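Local atomic coordinates of scallop myosin (Argopecten irradians, PDB entry 1WDC), a protein that serves as the regulatory light chain of scallop striated adductor muscle myosin, a calcium-binding subunit responsible for calcium-dependent control of the magnesium ATPase. Residues 118-121 / 122-126; 141-144 / 145-148. All coordinates share one frame; numbering follows the deposited sequence.

Interaction 1: residues 118-121 / 122-126; sequences DNFN and KDEMR
Asn121 and Glu124 form a capping box at the start of helix 122-131, each side chain bonding to the backbone N-H of the other. In one direction, Asn121 OD1 accepts from Glu124 N at 2.6 Å in a nearly straight bond (N-H...O 169°). The same oxygen also takes Asp123 N at 2.8 Å, a more bent bond, and the two donors reach it from opposite faces of the amide plane. A chi1 of 63° sets Asn121 CG between its own backbone N and carbonyl carbon, which turns OD1 toward the backbone N-H groups of Asp123 and Glu124. In the other direction, Glu124 OE1 receives Asn121 N at 2.7 Å, the donor lying nearly in line with the carboxylate C-O bond. The amide and carboxylate planes are only 27° apart, although the two side chains cross at about a right angle. The backbone adds the first helical bond over the cap, Met125 N to Asn121 O.

Glu124 has a second partner: OE2 forms a salt bridge with a basic side chain of another protein chain, so the capping carboxylate also joins the subunit interface.

Apolar contacts lie beside the box. The ring of Phe120 has Glu124 CB and Met125 SD at oblique positions, and Met125 SD stands 5.2 Å from the centroid of the Phe120 ring, a Met-aromatic contact. Met125 also packs on Leu113 and Glu114 of helix 106-115. The sulfur's nearest approach to Phe120 is at the CB methylene, with Met125 SD to Phe120 CB measuring 3.6 Å.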
ATOM      1  N   ASP B 118       4.686   5.561  -4.577  1.00 21.71           N
ATOM      2  CA  ASP B 118       5.273   6.504  -5.523  1.00 24.23           C
ATOM      3  C   ASP B 118       4.259   7.611  -5.817  1.00 25.94           C
ATOM      4  O   ASP B 118       3.497   7.505  -6.770  1.00 27.62           O
ATOM      5  CB  ASP B 118       5.670   5.767  -6.798  1.00 26.27           C
ATOM      6  CG  ASP B 118       6.879   4.876  -6.596  1.00 24.66           C
ATOM      7  OD1 ASP B 118       7.966   5.421  -6.367  1.00 28.73           O
ATOM      8  OD2 ASP B 118       6.747   3.646  -6.630  1.00 24.79           O
ATOM      9  N   ASN B 119       4.190   8.620  -4.937  1.00 27.90           N
ATOM     10  CA  ASN B 119       3.119   9.644  -4.959  1.00 27.72           C
ATOM     11  C   ASN B 119       2.729  10.191  -6.363  1.00 28.75           C
ATOM     12  O   ASN B 119       3.607  10.621  -7.119  1.00 30.53           O
ATOM     13  CB  ASN B 119       3.495  10.863  -4.086  1.00 27.61           C
ATOM     14  CG  ASN B 119       4.308  10.506  -2.856  1.00 28.16           C
ATOM     15  OD1 ASN B 119       5.298   9.789  -2.942  1.00 30.82           O
ATOM     16  ND2 ASN B 119       3.975  11.133  -1.727  1.00 27.92           N
ATOM     17  N   PHE B 120       1.424  10.291  -6.642  1.00 24.20           N
ATOM     18  CA  PHE B 120       0.914  11.066  -7.762  1.00 21.21           C
ATOM     19  C   PHE B 120       1.086  12.547  -7.485  1.00 25.36           C
ATOM     20  O   PHE B 120       1.067  12.962  -6.342  1.00 29.76           O
ATOM     21  CB  PHE B 120      -0.556  10.782  -7.969  1.00 17.12           C
ATOM     22  CG  PHE B 120      -0.813   9.526  -8.716  1.00 11.65           C
ATOM     23  CD1 PHE B 120       0.089   8.509  -8.697  1.00 13.95           C
ATOM     24  CD2 PHE B 120      -1.948   9.369  -9.462  1.00 10.85           C
ATOM     25  CE1 PHE B 120      -0.147   7.345  -9.411  1.00 11.88           C
ATOM     26  CE2 PHE B 120      -2.166   8.207 -10.187  1.00 10.88           C
ATOM     27  CZ  PHE B 120      -1.271   7.209 -10.157  1.00 10.26           C
ATOM     28  N   ASN B 121       1.353  13.324  -8.527  1.00 28.42           N
ATOM     29  CA  ASN B 121       1.504  14.783  -8.430  1.00 28.38           C
ATOM     30  C   ASN B 121       0.146  15.379  -8.747  1.00 28.46           C
ATOM     31  O   ASN B 121      -0.758  14.640  -9.145  1.00 29.13           O
ATOM     32  CB  ASN B 121       2.555  15.276  -9.433  1.00 31.97           C
ATOM     33  CG  ASN B 121       2.167  15.013 -10.901  1.00 33.34           C
ATOM     34  OD1 ASN B 121       1.015  15.151 -11.288  1.00 38.73           O
ATOM     35  ND2 ASN B 121       3.140  14.644 -11.712  1.00 30.75           N
ATOM     36  N   LYS B 122      -0.025  16.689  -8.605  1.00 27.72           N
ATOM     37  CA  LYS B 122      -1.387  17.234  -8.682  1.00 32.55           C
ATOM     38  C   LYS B 122      -2.050  16.980 -10.039  1.00 33.01           C
ATOM     39  O   LYS B 122      -3.288  16.941 -10.175  1.00 35.55           O
ATOM     40  CB  LYS B 122      -1.418  18.740  -8.372  1.00 37.82           C
ATOM     41  CG  LYS B 122      -0.251  19.291  -7.569  1.00 47.91           C
ATOM     42  CD  LYS B 122      -0.173  20.840  -7.669  1.00 58.70           C
ATOM     43  CE  LYS B 122       0.753  21.335  -8.813  1.00 61.41           C
ATOM     44  NZ  LYS B 122       0.150  22.483  -9.602  1.00 66.44           N
ATOM     45  N   ASP B 123      -1.218  16.747 -11.040  1.00 32.94           N
ATOM     46  CA  ASP B 123      -1.718  16.661 -12.389  1.00 31.28           C
ATOM     47  C   ASP B 123      -2.051  15.267 -12.761  1.00 27.84           C
ATOM     48  O   ASP B 123      -3.110  15.053 -13.324  1.00 28.76           O
ATOM     49  CB  ASP B 123      -0.731  17.274 -13.381  1.00 41.37           C
ATOM     50  CG  ASP B 123      -0.817  18.802 -13.407  1.00 49.98           C
ATOM     51  OD1 ASP B 123      -1.937  19.328 -13.676  1.00 53.72           O
ATOM     52  OD2 ASP B 123       0.193  19.463 -13.041  1.00 51.25           O
ATOM     53  N   GLU B 124      -1.277  14.296 -12.281  1.00 22.31           N
ATOM     54  CA  GLU B 124      -1.743  12.901 -12.360  1.00 21.78           C
ATOM     55  C   GLU B 124      -3.003  12.707 -11.520  1.00 20.37           C
ATOM     56  O   GLU B 124      -3.876  11.923 -11.890  1.00 20.67           O
ATOM     57  CB  GLU B 124      -0.693  11.950 -11.848  1.00 21.93           C
ATOM     58  CG  GLU B 124       0.543  11.937 -12.627  1.00 23.42           C
ATOM     59  CD  GLU B 124       1.674  11.375 -11.840  1.00 23.16           C
ATOM     60  OE1 GLU B 124       1.884  11.798 -10.704  1.00 26.60           O
ATOM     61  OE2 GLU B 124       2.438  10.576 -12.383  1.00 27.53           O
ATOM     62  N   MET B 125      -3.117  13.470 -10.425  1.00 21.61           N
ATOM     63  CA  MET B 125      -4.287  13.375  -9.527  1.00 26.87           C
ATOM     64  C   MET B 125      -5.512  13.991 -10.208  1.00 26.35           C
ATOM     65  O   MET B 125      -6.585  13.372 -10.340  1.00 27.60           O
ATOM     66  CB  MET B 125      -4.014  14.104  -8.181  1.00 23.71           C
ATOM     67  CG  MET B 125      -3.194  13.322  -7.131  1.00 19.64           C
ATOM     68  SD  MET B 125      -3.842  11.692  -6.683  1.00 23.90           S
ATOM     69  CE  MET B 125      -5.397  12.117  -6.229  1.00 21.02           C
ATOM     70  N   ARG B 126      -5.292  15.192 -10.722  1.00 28.67           N
ATOM     71  CA  ARG B 126      -6.288  15.889 -11.495  1.00 31.93           C
ATOM     72  C   ARG B 126      -6.851  14.978 -12.628  1.00 33.04           C
ATOM     73  O   ARG B 126      -8.091  14.834 -12.785  1.00 31.72           O
ATOM     74  CB  ARG B 126      -5.623  17.138 -12.063  1.00 34.73           C
ATOM     75  CG  ARG B 126      -6.512  18.358 -12.182  1.00 40.54           C
ATOM     76  CD  ARG B 126      -6.081  19.213 -13.370  1.00 45.89           C
ATOM     77  NE  ARG B 126      -6.988  18.980 -14.487  1.00 50.29           N
ATOM     78  CZ  ARG B 126      -6.631  18.841 -15.759  1.00 50.10           C
ATOM     79  NH1 ARG B 126      -5.466  19.303 -16.208  1.00 44.81           N
ATOM     80  NH2 ARG B 126      -7.530  18.369 -16.607  1.00 50.98           N
TER

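Interaction 2: residues 141-144 / 145-148; sequences YVKF and TAMI
Thr145 folds its hydroxyl back onto the carbonyl of Tyr141, one turn earlier in helix 141-149. Thr145 OG1 donates to Tyr141 O at 2.6 Å, and the C=O...OG1 angle of 171° puts the hydroxyl almost in line with the carbonyl. Thr145 N reaches Tyr141 O at 3.1 Å, coming from well above the carbonyl plane. One oxygen thus accepts two bonds from a single residue. The torsion explains the pairing: with chi1 at -60°, OG1 lies beside Thr145's own N, which brings both donors to the same acceptor.

The next three carbonyls are satisfied by ordinary i to i+4 bonds. Val142 O accepts from Ala146 N, Lys143 O from Met147 N, and Phe144 O from Ile148 N at 2.8 Å, the shortest of these three. Nearer the helix start, Asp140 OD1 accepts from Lys143 N and, weakly, from Val142 N. The phenol oxygen of Tyr141 is hydrogen-bonded to Asp97 OD2.

Apolar side chains occupy another side of the turn. Phe144 CG sits beside its own carbonyl carbon, anti to the backbone N, and this leans the ring toward the next turn, where it meets Met147 and Ile148. Ile148 CG1 lies over one face in a CH-pi contact, 4.2 Å from the Phe144 ring centroid and 28° off the normal, while Ile148 CD1 comes to 3.5 Å from Phe144 CE2. Met147 CE approaches Phe144 CD1 at 3.7 Å, obliquely to the ring. Phe144 also meets the ring of Phe139, and it touches Thr128 of helix 122-131. The helix follows strand 138-139, consistent with the exiting helix of an EF-hand-type helix-loop-helix.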
ATOM      1  N   TYR B 141     -14.070   1.112  -7.905  1.00 20.27           N
ATOM      2  CA  TYR B 141     -12.850   0.568  -8.458  1.00 20.30           C
ATOM      3  C   TYR B 141     -13.071  -0.592  -9.412  1.00 23.68           C
ATOM      4  O   TYR B 141     -12.162  -0.980 -10.148  1.00 25.73           O
ATOM      5  CB  TYR B 141     -11.877   0.182  -7.355  1.00 17.05           C
ATOM      6  CG  TYR B 141     -12.280  -0.994  -6.482  1.00 23.32           C
ATOM      7  CD1 TYR B 141     -12.140  -2.317  -6.943  1.00 21.26           C
ATOM      8  CD2 TYR B 141     -12.733  -0.799  -5.160  1.00 21.24           C
ATOM      9  CE1 TYR B 141     -12.489  -3.399  -6.136  1.00 17.31           C
ATOM     10  CE2 TYR B 141     -13.024  -1.892  -4.330  1.00 14.06           C
ATOM     11  CZ  TYR B 141     -12.916  -3.175  -4.842  1.00 18.15           C
ATOM     12  OH  TYR B 141     -13.189  -4.265  -4.074  1.00 18.99           O
ATOM     13  N   VAL B 142     -14.238  -1.212  -9.357  1.00 23.37           N
ATOM     14  CA  VAL B 142     -14.477  -2.305 -10.270  1.00 23.27           C
ATOM     15  C   VAL B 142     -14.687  -1.675 -11.643  1.00 28.90           C
ATOM     16  O   VAL B 142     -14.053  -2.080 -12.615  1.00 29.15           O
ATOM     17  CB  VAL B 142     -15.692  -3.155  -9.871  1.00 22.59           C
ATOM     18  CG1 VAL B 142     -15.889  -4.233 -10.866  1.00 21.87           C
ATOM     19  CG2 VAL B 142     -15.479  -3.794  -8.528  1.00 18.66           C
ATOM     20  N   LYS B 143     -15.397  -0.549 -11.670  1.00 29.65           N
ATOM     21  CA  LYS B 143     -15.736   0.085 -12.927  1.00 29.22           C
ATOM     22  C   LYS B 143     -14.579   0.830 -13.454  1.00 30.38           C
ATOM     23  O   LYS B 143     -14.455   0.981 -14.649  1.00 33.70           O
ATOM     24  CB  LYS B 143     -16.892   1.063 -12.780  1.00 37.09           C
ATOM     25  CG  LYS B 143     -18.169   0.574 -13.449  1.00 47.98           C
ATOM     26  CD  LYS B 143     -17.876  -0.522 -14.533  1.00 54.66           C
ATOM     27  CE  LYS B 143     -18.031  -1.967 -13.981  1.00 57.40           C
ATOM     28  NZ  LYS B 143     -17.275  -3.022 -14.764  1.00 56.13           N
ATOM     29  N   PHE B 144     -13.887   1.508 -12.556  1.00 29.20           N
ATOM     30  CA  PHE B 144     -12.659   2.184 -12.909  1.00 28.12           C
ATOM     31  C   PHE B 144     -11.627   1.219 -13.543  1.00 30.82           C
ATOM     32  O   PHE B 144     -10.915   1.584 -14.478  1.00 30.41           O
ATOM     33  CB  PHE B 144     -12.069   2.840 -11.671  1.00 26.63           C
ATOM     34  CG  PHE B 144     -10.770   3.539 -11.931  1.00 25.19           C
ATOM     35  CD1 PHE B 144     -10.754   4.828 -12.437  1.00 24.32           C
ATOM     36  CD2 PHE B 144      -9.555   2.913 -11.647  1.00 22.46           C
ATOM     37  CE1 PHE B 144      -9.540   5.489 -12.645  1.00 26.36           C
ATOM     38  CE2 PHE B 144      -8.356   3.567 -11.855  1.00 23.05           C
ATOM     39  CZ  PHE B 144      -8.345   4.851 -12.350  1.00 23.59           C
ATOM     40  N   THR B 145     -11.497   0.015 -13.001  1.00 30.75           N
ATOM     41  CA  THR B 145     -10.576  -0.959 -13.568  1.00 28.73           C
ATOM     42  C   THR B 145     -10.954  -1.340 -15.004  1.00 31.24           C
ATOM     43  O   THR B 145     -10.089  -1.324 -15.877  1.00 34.50           O
ATOM     44  CB  THR B 145     -10.502  -2.216 -12.689  1.00 27.06           C
ATOM     45  OG1 THR B 145     -10.037  -1.857 -11.377  1.00 24.33           O
ATOM     46  CG2 THR B 145      -9.565  -3.228 -13.296  1.00 25.73           C
ATOM     47  N   ALA B 146     -12.228  -1.662 -15.251  1.00 30.03           N
ATOM     48  CA  ALA B 146     -12.741  -1.850 -16.605  1.00 29.00           C
ATOM     49  C   ALA B 146     -12.429  -0.661 -17.545  1.00 31.80           C
ATOM     50  O   ALA B 146     -11.830  -0.846 -18.593  1.00 34.26           O
ATOM     51  CB  ALA B 146     -14.223  -2.104 -16.550  1.00 26.92           C
ATOM     52  N   MET B 147     -12.712   0.558 -17.092  1.00 32.51           N
ATOM     53  CA  MET B 147     -12.364   1.787 -17.796  1.00 34.38           C
ATOM     54  C   MET B 147     -10.886   1.878 -18.115  1.00 37.45           C
ATOM     55  O   MET B 147     -10.506   2.394 -19.159  1.00 41.49           O
ATOM     56  CB  MET B 147     -12.753   3.010 -16.961  1.00 34.31           C
ATOM     57  CG  MET B 147     -11.898   4.249 -17.227  1.00 41.42           C
ATOM     58  SD  MET B 147     -12.684   5.815 -16.730  1.00 55.08           S
ATOM     59  CE  MET B 147     -11.444   6.454 -15.669  1.00 51.75           C
ATOM     60  N   ILE B 148     -10.058   1.555 -17.130  1.00 39.32           N
ATOM     61  CA  ILE B 148      -8.600   1.591 -17.262  1.00 36.67           C
ATOM     62  C   ILE B 148      -8.027   0.450 -18.131  1.00 38.93           C
ATOM     63  O   ILE B 148      -6.954   0.593 -18.712  1.00 38.72           O
ATOM     64  CB  ILE B 148      -7.973   1.618 -15.858  1.00 36.21           C
ATOM     65  CG1 ILE B 148      -7.492   3.014 -15.571  1.00 34.31           C
ATOM     66  CG2 ILE B 148      -6.843   0.606 -15.672  1.00 32.01           C
ATOM     67  CD1 ILE B 148      -6.320   2.985 -14.642  1.00 43.13           C
TER

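Interactions 1 and 2 stand in series along the chain, with centres 18 Å apart and nearest atoms about 7 Å apart, so they do not touch directly. Interaction 1 caps the start of helix 122-131; interaction 2 runs along helix 141-149, and the short strands 134-135 and 138-139 lie between the two helices. The later part of helix 122-131 bridges them: Thr128, which bonds to Glu124 O, also packs against Phe144, and Glu131 touches Met147. Both contacts touch neighbouring protein chains: interaction 1 meets two, largely through polar groups, and interaction 2 meets one, through apolar packing. Both lie away from the magnesium site of Asp28, Asp30, Asp32, Phe34 and Asp39.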